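Local structure of conserved domain protein (Streptococcus pneumoniae, 4IAJ) at residues F23-Q33 with Y62-M70. The protein is of unknown function, a small alpha/beta protein of the DUF4649 family whose two helices pack on an antiparallel beta-sheet. Residues are numbered along the deposited sequence; the frame is centred on the assembly and turned at random.
Sequences FESYEDFERSQ and YGDIFFYLM
Phe-29 of helix 26-35 and Phe-66 of helix 65-71 meet where the two helices of this small alpha/beta fold lie over its antiparallel sheet. Over the segments in contact the helix axes cross at -138° and come no closer than 11.4 Å, so large side chains have to span the gap. Phe-29 does this with the far end of its ring: CZ reaches Ile-65 CG2 at 3.9 Å, while CE2 touches both Phe-66 CD1 and Leu-69 CD1. On the sheet side Ile-7 touches Phe-29, and Ile-9 touches Ile-65.

Phe-66 has CG anti to its backbone N, which carries the ring across to the first helix. Glu-30 CG lies at the ring's edge, and Gln-33, in the conformer described here, runs antiparallel alongside the Phe-66 side chain, with CG 3.6 Å from Phe-66 CD1 and the amide plane only 18° from that of the ring. Beyond this pair the second subunit packs against the contact, its own Phe-66 touching this one.

No direct hydrogen bond joins the segments; three waters bridge them instead. One links Tyr-26 OH to the carbonyl oxygen of Phe-66, and the phenol oxygen also lies 3.3 Å from Leu-69 CB. In the same conformer the bend of Gln-33 at chi2 (-80°) turns its amide along the second segment, where both ends find water: OE1 shares one with Gly-63 O, each accepting from it, and NE2 donates to another. That last water donates in turn to Ser-32 OG, whose hydroxyl is anchored on Phe-29 O, and lies in the plane of the Tyr-62 ring, 2.6 Å from Tyr-62 OH. The same phenol oxygen sits at the edge of the Phe-23 ring, 3.6 Å from CZ of Phe-23.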
ATOM      1  N   PHE B  23       3.182 -11.963 -22.324  1.00 28.68           N
ATOM      2  CA  PHE B  23       4.092 -12.866 -21.656  1.00 31.67           C
ATOM      3  C   PHE B  23       4.436 -13.955 -22.645  1.00 29.81           C
ATOM      4  O   PHE B  23       3.549 -14.523 -23.286  1.00 30.15           O
ATOM      5  CB  PHE B  23       3.471 -13.382 -20.346  1.00 31.23           C
ATOM      6  CG  PHE B  23       3.105 -12.270 -19.396  1.00 30.76           C
ATOM      7  CD1 PHE B  23       4.037 -11.770 -18.495  1.00 30.08           C
ATOM      8  CD2 PHE B  23       1.847 -11.680 -19.452  1.00 31.45           C
ATOM      9  CE1 PHE B  23       3.708 -10.734 -17.651  1.00 33.58           C
ATOM     10  CE2 PHE B  23       1.514 -10.633 -18.609  1.00 30.77           C
ATOM     11  CZ  PHE B  23       2.438 -10.162 -17.706  1.00 31.18           C
ATOM     12  N   GLU B  24       5.738 -14.186 -22.816  1.00 31.62           N
ATOM     13  CA  GLU B  24       6.224 -15.157 -23.785  1.00 35.28           C
ATOM     14  C   GLU B  24       5.821 -16.554 -23.345  1.00 35.93           C
ATOM     15  O   GLU B  24       5.391 -17.362 -24.162  1.00 35.72           O
ATOM     16  CB  GLU B  24       7.741 -15.066 -23.965  1.00 38.03           C
ATOM     17  CG  GLU B  24       8.266 -15.929 -25.119  1.00 45.25           C
ATOM     18  CD  GLU B  24       9.743 -15.698 -25.432  1.00 49.18           C
ATOM     19  OE1 GLU B  24      10.282 -14.615 -25.096  1.00 53.35           O
ATOM     20  OE2 GLU B  24      10.364 -16.598 -26.034  1.00 52.14           O
ATOM     21  N   SER B  25       5.922 -16.820 -22.047  1.00 38.28           N
ATOM     22  CA  SER B  25       5.472 -18.087 -21.485  1.00 38.67           C
ATOM     23  C   SER B  25       4.532 -17.899 -20.293  1.00 36.82           C
ATOM     24  O   SER B  25       4.434 -16.815 -19.697  1.00 34.33           O
ATOM     25  CB  SER B  25       6.686 -18.930 -21.063  1.00 40.26           C
ATOM     26  OG  SER B  25       7.296 -18.397 -19.900  1.00 38.35           O
ATOM     27  N   TYR B  26       3.850 -18.983 -19.942  1.00 39.43           N
ATOM     28  CA  TYR B  26       3.005 -19.027 -18.761  1.00 42.66           C
ATOM     29  C   TYR B  26       3.829 -18.770 -17.501  1.00 41.94           C
ATOM     30  O   TYR B  26       3.379 -18.043 -16.609  1.00 37.86           O
ATOM     31  CB  TYR B  26       2.296 -20.378 -18.648  1.00 46.98           C
ATOM     32  CG  TYR B  26       1.112 -20.365 -17.714  1.00 51.76           C
ATOM     33  CD1 TYR B  26       1.267 -20.578 -16.350  1.00 54.54           C
ATOM     34  CD2 TYR B  26      -0.165 -20.128 -18.198  1.00 62.29           C
ATOM     35  CE1 TYR B  26       0.178 -20.560 -15.496  1.00 60.55           C
ATOM     36  CE2 TYR B  26      -1.260 -20.111 -17.358  1.00 67.11           C
ATOM     37  CZ  TYR B  26      -1.087 -20.326 -16.009  1.00 63.96           C
ATOM     38  OH  TYR B  26      -2.192 -20.313 -15.191  1.00 59.33           O
ATOM     39  N   GLU B  27       5.014 -19.383 -17.434  1.00 38.63           N
ATOM     40  CA  GLU B  27       5.971 -19.128 -16.363  1.00 39.39           C
ATOM     41  C   GLU B  27       6.360 -17.651 -16.255  1.00 38.99           C
ATOM     42  O   GLU B  27       6.573 -17.169 -15.149  1.00 39.38           O
ATOM     43  CB  GLU B  27       7.246 -19.967 -16.553  1.00 40.07           C
ATOM     44  N   ASP B  28       6.470 -16.932 -17.375  1.00 33.95           N
ATOM     45  CA  ASP B  28       6.796 -15.496 -17.311  1.00 35.69           C
ATOM     46  C   ASP B  28       5.657 -14.745 -16.605  1.00 31.84           C
ATOM     47  O   ASP B  28       5.892 -13.853 -15.802  1.00 27.69           O
ATOM     48  CB  ASP B  28       7.033 -14.868 -18.690  1.00 36.60           C
ATOM     49  CG  ASP B  28       8.243 -15.433 -19.407  1.00 47.49           C
ATOM     50  OD1 ASP B  28       9.169 -15.946 -18.742  1.00 45.88           O
ATOM     51  OD2 ASP B  28       8.263 -15.353 -20.656  1.00 50.89           O
ATOM     52  N   PHE B  29       4.429 -15.159 -16.884  1.00 29.46           N
ATOM     53  CA  PHE B  29       3.258 -14.556 -16.263  1.00 29.93           C
ATOM     54  C   PHE B  29       3.233 -14.845 -14.760  1.00 29.92           C
ATOM     55  O   PHE B  29       3.059 -13.932 -13.931  1.00 29.59           O
ATOM     56  CB  PHE B  29       1.989 -15.061 -16.968  1.00 33.36           C
ATOM     57  CG  PHE B  29       0.730 -14.653 -16.288  1.00 31.92           C
ATOM     58  CD1 PHE B  29       0.330 -13.318 -16.292  1.00 29.66           C
ATOM     59  CD2 PHE B  29      -0.034 -15.583 -15.617  1.00 33.15           C
ATOM     60  CE1 PHE B  29      -0.828 -12.924 -15.640  1.00 30.65           C
ATOM     61  CE2 PHE B  29      -1.203 -15.195 -14.976  1.00 33.55           C
ATOM     62  CZ  PHE B  29      -1.592 -13.871 -14.979  1.00 28.31           C
ATOM     63  N   GLU B  30       3.447 -16.104 -14.401  1.00 30.36           N
ATOM     64  CA  GLU B  30       3.499 -16.503 -12.993  1.00 34.03           C
ATOM     65  C   GLU B  30       4.584 -15.752 -12.226  1.00 31.90           C
ATOM     66  O   GLU B  30       4.342 -15.274 -11.111  1.00 29.88           O
ATOM     67  CB  GLU B  30       3.734 -18.010 -12.868  1.00 38.24           C
ATOM     68  CG  GLU B  30       2.565 -18.861 -13.325  1.00 46.31           C
ATOM     69  CD  GLU B  30       2.825 -20.347 -13.127  1.00 53.32           C
ATOM     70  OE1 GLU B  30       3.904 -20.825 -13.550  1.00 52.15           O
ATOM     71  OE2 GLU B  30       1.956 -21.026 -12.542  1.00 56.15           O
ATOM     72  N   ARG B  31       5.774 -15.658 -12.821  1.00 30.85           N
ATOM     73  CA  ARG B  31       6.855 -14.868 -12.261  1.00 32.65           C
ATOM     74  C   ARG B  31       6.411 -13.429 -11.995  1.00 31.37           C
ATOM     75  O   ARG B  31       6.735 -12.885 -10.937  1.00 27.93           O
ATOM     76  CB  ARG B  31       8.083 -14.834 -13.185  1.00 36.95           C
ATOM     77  CG  ARG B  31       9.248 -15.692 -12.729  1.00 48.52           C
ATOM     78  CD  ARG B  31      10.550 -15.271 -13.414  1.00 55.25           C
ATOM     79  NE  ARG B  31      10.498 -15.484 -14.864  1.00 59.05           N
ATOM     80  CZ  ARG B  31      10.626 -16.667 -15.466  1.00 59.44           C
ATOM     81  NH1 ARG B  31      10.828 -17.777 -14.755  1.00 60.11           N
ATOM     82  NH2 ARG B  31      10.552 -16.745 -16.789  1.00 58.67           N
ATOM     83  N   SER B  32       5.704 -12.814 -12.950  1.00 27.82           N
ATOM     84  CA  SER B  32       5.245 -11.420 -12.779  1.00 28.95           C
ATOM     85  C   SER B  32       4.238 -11.301 -11.630  1.00 30.05           C
ATOM     86  O   SER B  32       4.244 -10.305 -10.882  1.00 29.98           O
ATOM     87  CB  SER B  32       4.653 -10.833 -14.074  1.00 32.98           C
ATOM     88  OG  SER B  32       3.329 -11.301 -14.332  1.00 41.07           O
ATOM     89  N   GLN B  33       3.393 -12.322 -11.461  1.00 28.02           N
ATOM     90  CA  GLN B  33       2.431 -12.286 -10.359  0.50 27.66           C
ATOM     91  C   GLN B  33       3.139 -12.399  -9.003  1.00 28.93           C
ATOM     92  O   GLN B  33       2.733 -11.722  -8.046  1.00 31.74           O
ATOM     93  CB  GLN B  33       1.353 -13.356 -10.546  0.50 27.78           C
ATOM     94  CG  GLN B  33       0.466 -13.069 -11.753  0.50 27.62           C
ATOM     95  CD  GLN B  33      -0.601 -12.045 -11.454  0.50 25.27           C
ATOM     96  OE1 GLN B  33      -1.392 -12.226 -10.537  0.50 28.97           O
ATOM     97  NE2 GLN B  33      -0.640 -10.975 -12.230  0.50 22.29           N
ATOM     98  N   TYR B  62      -7.823  -7.535 -14.011  1.00 17.88           N
ATOM     99  CA  TYR B  62      -6.505  -8.041 -14.312  1.00 18.19           C
ATOM    100  C   TYR B  62      -6.023  -8.898 -13.152  1.00 19.80           C
ATOM    101  O   TYR B  62      -5.490  -9.965 -13.361  1.00 21.31           O
ATOM    102  CB  TYR B  62      -5.532  -6.885 -14.555  1.00 18.88           C
ATOM    103  CG  TYR B  62      -4.142  -7.316 -14.954  1.00 20.72           C
ATOM    104  CD1 TYR B  62      -3.228  -7.761 -13.989  1.00 19.49           C
ATOM    105  CD2 TYR B  62      -3.733  -7.293 -16.280  1.00 21.40           C
ATOM    106  CE1 TYR B  62      -1.964  -8.176 -14.344  1.00 21.49           C
ATOM    107  CE2 TYR B  62      -2.458  -7.701 -16.637  1.00 23.06           C
ATOM    108  CZ  TYR B  62      -1.580  -8.133 -15.657  1.00 23.84           C
ATOM    109  OH  TYR B  62      -0.320  -8.551 -16.011  1.00 27.17           O
ATOM    110  N   GLY B  63      -6.236  -8.420 -11.934  1.00 21.93           N
ATOM    111  CA  GLY B  63      -5.787  -9.109 -10.729  1.00 22.77           C
ATOM    112  C   GLY B  63      -6.341 -10.502 -10.553  1.00 25.02           C
ATOM    113  O   GLY B  63      -5.688 -11.332  -9.974  1.00 24.42           O
ATOM    114  N   ASP B  64      -7.536 -10.761 -11.079  1.00 22.62           N
ATOM    115  CA  ASP B  64      -8.164 -12.088 -10.950  1.00 23.36           C
ATOM    116  C   ASP B  64      -7.814 -13.079 -12.063  1.00 24.07           C
ATOM    117  O   ASP B  64      -8.277 -14.233 -12.042  1.00 26.49           O
ATOM    118  CB  ASP B  64      -9.686 -11.934 -10.905  1.00 25.49           C
ATOM    119  CG  ASP B  64     -10.187 -11.487  -9.563  1.00 29.66           C
ATOM    120  OD1 ASP B  64      -9.477 -11.680  -8.553  1.00 31.20           O
ATOM    121  OD2 ASP B  64     -11.319 -10.970  -9.508  1.00 32.00           O
ATOM    122  N   ILE B  65      -7.006 -12.662 -13.030  1.00 22.44           N
ATOM    123  CA  ILE B  65      -6.597 -13.575 -14.105  1.00 22.58           C
ATOM    124  C   ILE B  65      -5.797 -14.771 -13.615  1.00 23.96           C
ATOM    125  O   ILE B  65      -6.065 -15.902 -14.021  1.00 22.49           O
ATOM    126  CB  ILE B  65      -5.784 -12.878 -15.205  1.00 22.12           C
ATOM    127  CG1 ILE B  65      -6.641 -11.843 -15.926  1.00 23.32           C
ATOM    128  CG2 ILE B  65      -5.304 -13.916 -16.227  1.00 22.25           C
ATOM    129  CD1 ILE B  65      -5.853 -10.982 -16.894  1.00 25.78           C
ATOM    130  N   PHE B  66      -4.840 -14.532 -12.723  1.00 23.49           N
ATOM    131  CA  PHE B  66      -4.005 -15.613 -12.197  1.00 27.19           C
ATOM    132  C   PHE B  66      -4.843 -16.768 -11.645  1.00 29.15           C
ATOM    133  O   PHE B  66      -4.605 -17.921 -11.966  1.00 24.07           O
ATOM    134  CB  PHE B  66      -3.046 -15.062 -11.124  1.00 28.58           C
ATOM    135  CG  PHE B  66      -2.098 -16.082 -10.565  1.00 32.68           C
ATOM    136  CD1 PHE B  66      -0.913 -16.375 -11.216  1.00 37.01           C
ATOM    137  CD2 PHE B  66      -2.377 -16.733  -9.378  1.00 37.93           C
ATOM    138  CE1 PHE B  66      -0.030 -17.315 -10.707  1.00 38.70           C
ATOM    139  CE2 PHE B  66      -1.500 -17.669  -8.863  1.00 42.76           C
ATOM    140  CZ  PHE B  66      -0.322 -17.962  -9.528  1.00 42.34           C
ATOM    141  N   PHE B  67      -5.839 -16.456 -10.828  1.00 27.72           N
ATOM    142  CA  PHE B  67      -6.671 -17.497 -10.226  1.00 29.31           C
ATOM    143  C   PHE B  67      -7.604 -18.145 -11.243  1.00 27.60           C
ATOM    144  O   PHE B  67      -7.768 -19.359 -11.239  1.00 30.91           O
ATOM    145  CB  PHE B  67      -7.449 -16.908  -9.051  1.00 30.85           C
ATOM    146  CG  PHE B  67      -6.547 -16.400  -7.967  1.00 37.46           C
ATOM    147  CD1 PHE B  67      -5.935 -17.289  -7.096  1.00 39.39           C
ATOM    148  CD2 PHE B  67      -6.225 -15.046  -7.882  1.00 43.70           C
ATOM    149  CE1 PHE B  67      -5.074 -16.838  -6.110  1.00 41.33           C
ATOM    150  CE2 PHE B  67      -5.355 -14.587  -6.896  1.00 43.97           C
ATOM    151  CZ  PHE B  67      -4.774 -15.490  -6.015  1.00 41.71           C
ATOM    152  N   TYR B  68      -8.212 -17.335 -12.104  1.00 26.61           N
ATOM    153  CA  TYR B  68      -9.033 -17.847 -13.209  1.00 29.30           C
ATOM    154  C   TYR B  68      -8.303 -18.907 -14.026  1.00 30.55           C
ATOM    155  O   TYR B  68      -8.826 -19.999 -14.226  1.00 33.83           O
ATOM    156  CB  TYR B  68      -9.481 -16.696 -14.116  1.00 31.71           C
ATOM    157  CG  TYR B  68     -10.177 -17.108 -15.409  1.00 33.45           C
ATOM    158  CD1 TYR B  68     -11.547 -17.413 -15.440  1.00 33.28           C
ATOM    159  CD2 TYR B  68      -9.469 -17.146 -16.602  1.00 33.44           C
ATOM    160  CE1 TYR B  68     -12.175 -17.760 -16.634  1.00 38.82           C
ATOM    161  CE2 TYR B  68     -10.083 -17.483 -17.792  1.00 38.67           C
ATOM    162  CZ  TYR B  68     -11.426 -17.793 -17.810  1.00 41.22           C
ATOM    163  OH  TYR B  68     -11.983 -18.127 -19.019  1.00 48.00           O
ATOM    164  N   LEU B  69      -7.107 -18.578 -14.508  1.00 29.42           N
ATOM    165  CA  LEU B  69      -6.346 -19.484 -15.361  1.00 31.02           C
ATOM    166  C   LEU B  69      -6.005 -20.776 -14.639  1.00 33.80           C
ATOM    167  O   LEU B  69      -6.053 -21.845 -15.233  1.00 39.50           O
ATOM    168  CB  LEU B  69      -5.061 -18.818 -15.871  1.00 30.10           C
ATOM    169  CG  LEU B  69      -5.249 -17.757 -16.951  1.00 28.58           C
ATOM    170  CD1 LEU B  69      -3.905 -17.185 -17.388  1.00 28.69           C
ATOM    171  CD2 LEU B  69      -5.999 -18.318 -18.153  1.00 32.86           C
HETATM  172  N   MSE B  70      -5.688 -20.670 -13.354  1.00 34.69           N
HETATM  173  CA  MSE B  70      -5.284 -21.825 -12.561  1.00 41.01           C
HETATM  174  C   MSE B  70      -6.386 -22.829 -12.412  1.00 40.41           C
HETATM  175  O   MSE B  70      -6.118 -24.000 -12.207  1.00 41.89           O
HETATM  176  CB  MSE B  70      -4.921 -21.399 -11.147  1.00 40.09           C
HETATM  177  CG  MSE B  70      -3.445 -21.589 -10.883  1.00 45.89           C
HETATM  178 SE   MSE B  70      -3.112 -21.025  -9.032  0.75 56.52          SE
HETATM  179  CE  MSE B  70      -4.871 -20.895  -8.170  1.00 38.33           C
TER
HETATM  180  O   HOH W   1      -2.160 -18.608 -13.365  1.00 35.62           O
HETATM  181  O   HOH W   2       1.139  -9.878 -14.246  1.00 31.36           O
HETATM  182  O   HOH W   3      -3.366 -10.837  -9.164  1.00 39.99           O